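Local structure of intracellular serine protease (Bacillus licheniformis, 4ZOQ) at residues 42-47 and 74-79. The protein is a subtilisin-family lanthipeptide protease, probably a serine endopeptidase, of which this chain is the N-terminal prodomain. Numbering follows the deposited sequence.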
ATOM      1  N   SER A  42       3.769  24.406 -18.259  1.00 67.84           N
ATOM      2  CA  SER A  42       4.612  25.010 -19.297  1.00 65.17           C
ATOM      3  C   SER A  42       5.257  26.331 -18.877  1.00 55.27           C
ATOM      4  O   SER A  42       6.395  26.583 -19.233  1.00 57.11           O
ATOM      5  CB  SER A  42       3.789  25.222 -20.575  1.00 64.02           C
ATOM      6  OG  SER A  42       2.632  25.993 -20.296  1.00 64.78           O
ATOM      7  N   LYS A  43       4.580  27.137 -18.071  1.00 58.08           N
ATOM      8  CA  LYS A  43       5.091  28.467 -17.789  1.00 56.58           C
ATOM      9  C   LYS A  43       6.041  28.296 -16.618  1.00 59.58           C
ATOM     10  O   LYS A  43       6.905  29.138 -16.359  1.00 58.17           O
ATOM     11  CB  LYS A  43       3.955  29.420 -17.388  1.00 55.52           C
ATOM     12  CG  LYS A  43       2.931  29.660 -18.471  1.00 62.36           C
ATOM     13  CD  LYS A  43       1.904  30.727 -18.102  1.00 61.11           C
ATOM     14  CE  LYS A  43       1.033  31.047 -19.318  1.00 61.39           C
ATOM     15  NZ  LYS A  43      -0.011  32.076 -19.058  1.00 64.72           N
ATOM     16  N   LEU A  44       5.927  27.135 -15.978  1.00 60.21           N
ATOM     17  CA  LEU A  44       6.791  26.759 -14.873  1.00 55.10           C
ATOM     18  C   LEU A  44       8.129  26.265 -15.359  1.00 53.79           C
ATOM     19  O   LEU A  44       9.169  26.630 -14.812  1.00 55.04           O
ATOM     20  CB  LEU A  44       6.109  25.659 -14.054  1.00 50.82           C
ATOM     21  CG  LEU A  44       6.917  24.902 -13.003  1.00 47.90           C
ATOM     22  CD1 LEU A  44       7.392  25.788 -11.888  1.00 49.98           C
ATOM     23  CD2 LEU A  44       6.109  23.748 -12.469  1.00 58.53           C
ATOM     24  N   LEU A  45       8.099  25.477 -16.426  1.00 56.48           N
ATOM     25  CA  LEU A  45       9.312  24.892 -16.986  1.00 53.73           C
ATOM     26  C   LEU A  45      10.137  25.905 -17.757  1.00 56.84           C
ATOM     27  O   LEU A  45      11.317  25.671 -17.994  1.00 60.29           O
ATOM     28  CB  LEU A  45       8.979  23.711 -17.894  1.00 52.31           C
ATOM     29  CG  LEU A  45       8.368  22.495 -17.217  1.00 53.82           C
ATOM     30  CD1 LEU A  45       7.947  21.471 -18.242  1.00 51.75           C
ATOM     31  CD2 LEU A  45       9.392  21.903 -16.262  1.00 53.06           C
ATOM     32  N   ASP A  46       9.527  27.040 -18.113  1.00 57.45           N
ATOM     33  CA  ASP A  46      10.247  28.102 -18.818  1.00 55.58           C
ATOM     34  C   ASP A  46      10.898  29.056 -17.850  1.00 54.13           C
ATOM     35  O   ASP A  46      11.985  29.535 -18.121  1.00 60.60           O
ATOM     36  CB  ASP A  46       9.315  28.886 -19.755  1.00 54.44           C
ATOM     37  CG  ASP A  46       8.788  28.056 -20.937  1.00 60.85           C
ATOM     38  OD1 ASP A  46       9.379  27.000 -21.306  1.00 50.25           O
ATOM     39  OD2 ASP A  46       7.757  28.486 -21.503  1.00 62.47           O
ATOM     40  N   THR A  47      10.236  29.365 -16.743  1.00 56.28           N
ATOM     41  CA  THR A  47      10.891  30.127 -15.691  1.00 54.62           C
ATOM     42  C   THR A  47      12.061  29.323 -15.075  1.00 57.12           C
ATOM     43  O   THR A  47      13.084  29.878 -14.682  1.00 52.86           O
ATOM     44  CB  THR A  47       9.912  30.521 -14.594  1.00 59.43           C
ATOM     45  OG1 THR A  47       8.817  31.245 -15.169  1.00 55.98           O
ATOM     46  CG2 THR A  47      10.607  31.392 -13.567  1.00 58.30           C
ATOM     47  N   ALA A  74      15.148  31.401  -4.741  1.00 61.70           N
ATOM     48  CA  ALA A  74      14.331  32.555  -4.335  1.00 62.48           C
ATOM     49  C   ALA A  74      13.906  33.496  -5.481  1.00 63.43           C
ATOM     50  O   ALA A  74      12.729  33.868  -5.545  1.00 62.52           O
ATOM     51  CB  ALA A  74      15.050  33.356  -3.238  1.00 60.35           C
ATOM     52  N   PRO A  75      14.837  33.873  -6.395  1.00 64.24           N
ATOM     53  CA  PRO A  75      14.403  34.674  -7.556  1.00 66.41           C
ATOM     54  C   PRO A  75      13.543  33.889  -8.534  1.00 63.87           C
ATOM     55  O   PRO A  75      12.726  34.478  -9.256  1.00 55.80           O
ATOM     56  CB  PRO A  75      15.711  35.052  -8.257  1.00 64.51           C
ATOM     57  CG  PRO A  75      16.797  34.632  -7.380  1.00 63.46           C
ATOM     58  CD  PRO A  75      16.297  33.709  -6.353  1.00 60.03           C
ATOM     59  N   PHE A  76      13.680  32.566  -8.508  1.00 68.94           N
ATOM     60  CA  PHE A  76      12.880  31.724  -9.377  1.00 61.01           C
ATOM     61  C   PHE A  76      11.486  31.700  -8.825  1.00 58.51           C
ATOM     62  O   PHE A  76      10.522  31.836  -9.566  1.00 62.18           O
ATOM     63  CB  PHE A  76      13.447  30.306  -9.428  1.00 62.46           C
ATOM     64  CG  PHE A  76      12.455  29.278  -9.902  1.00 60.07           C
ATOM     65  CD1 PHE A  76      11.876  29.360 -11.156  1.00 58.13           C
ATOM     66  CD2 PHE A  76      12.065  28.252  -9.054  1.00 57.09           C
ATOM     67  CE1 PHE A  76      10.946  28.416 -11.578  1.00 59.50           C
ATOM     68  CE2 PHE A  76      11.142  27.309  -9.460  1.00 56.04           C
ATOM     69  CZ  PHE A  76      10.577  27.388 -10.731  1.00 59.98           C
ATOM     70  N   THR A  77      11.391  31.609  -7.507  1.00 59.08           N
ATOM     71  CA  THR A  77      10.109  31.658  -6.832  1.00 62.86           C
ATOM     72  C   THR A  77       9.467  33.009  -6.982  1.00 62.84           C
ATOM     73  O   THR A  77       8.247  33.114  -7.101  1.00 66.50           O
ATOM     74  CB  THR A  77      10.226  31.353  -5.332  1.00 63.57           C
ATOM     75  OG1 THR A  77      10.930  30.121  -5.151  1.00 66.21           O
ATOM     76  CG2 THR A  77       8.831  31.218  -4.720  1.00 59.04           C
ATOM     77  N   LYS A  78      10.303  34.039  -7.052  1.00 66.56           N
ATOM     78  CA  LYS A  78       9.795  35.400  -7.078  1.00 67.45           C
ATOM     79  C   LYS A  78       9.357  35.877  -8.455  1.00 67.76           C
ATOM     80  O   LYS A  78       8.475  36.734  -8.533  1.00 68.72           O
ATOM     81  CB  LYS A  78      10.884  36.344  -6.554  1.00 66.55           C
ATOM     82  CG  LYS A  78      10.552  37.836  -6.592  1.00 71.10           C
ATOM     83  CD  LYS A  78      11.709  38.634  -5.995  1.00 69.86           C
ATOM     84  CE  LYS A  78      11.505  40.131  -6.156  1.00 67.00           C
ATOM     85  NZ  LYS A  78      11.107  40.780  -4.868  1.00 68.87           N
ATOM     86  N   LYS A  79       9.870  35.269  -9.531  1.00 64.04           N
ATOM     87  CA  LYS A  79       9.390  35.634 -10.868  1.00 69.74           C
ATOM     88  C   LYS A  79       8.437  34.599 -11.419  1.00 69.97           C
ATOM     89  O   LYS A  79       7.725  34.855 -12.399  1.00 71.68           O
ATOM     90  CB  LYS A  79      10.551  35.862 -11.864  1.00 69.79           C
ATOM     91  CG  LYS A  79      10.080  36.544 -13.171  1.00 74.11           C
ATOM     92  CD  LYS A  79      11.051  37.531 -13.850  1.00 80.86           C
ATOM     93  CE  LYS A  79      10.809  38.973 -13.338  1.00 79.78           C
ATOM     94  NZ  LYS A  79      11.209  40.083 -14.277  1.00 70.93           N
TER
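The edge of the Phe76 ring fits against Thr47 and Leu44 in an apolar helix-to-helix contact, partly buried, between helices 41-49 and 70-80 of the prodomain. No hydrogen bond crosses it. The two segments run roughly antiparallel, their axes 10.6 Å apart at an angle of 144°, and the Phe76 ring reaches across to meet Thr47 and Leu44. Its chi1 of 160° carries CG away from the backbone N and beside the carbonyl carbon, which swings the ring over to the other helix. Thr47 meets one side of its rim: methyl CG2 lies near the ring plane, 3.4 Å from Phe76 CD1. Farther along the same rim, Leu44 CD1 comes to 3.7 Å from Phe76 CZ, also edge-on. The Thr47 hydroxyl turns back to its own helix, where OG1 donates to Lys43 O at 3.1 Å, almost in line with the carbonyl (169°). That bond probably fixes the threonine's rotation, with CG2 directed at the ring edge. A serine here could keep the hydroxyl but would probably open a gap beside CD1 and CE1 of Phe76, leaving the ring freer to shift. On the sheet side, Phe76 and Leu44 both touch Leu33 of strand 31-35, while Leu80 touches Leu44 and Thr47. Two antiparallel helices packed on one four-stranded antiparallel sheet, in strand order 2-3-1-4, make up the ferredoxin-like beta-alpha-beta-beta-alpha-beta fold of subtilisin-type propeptides.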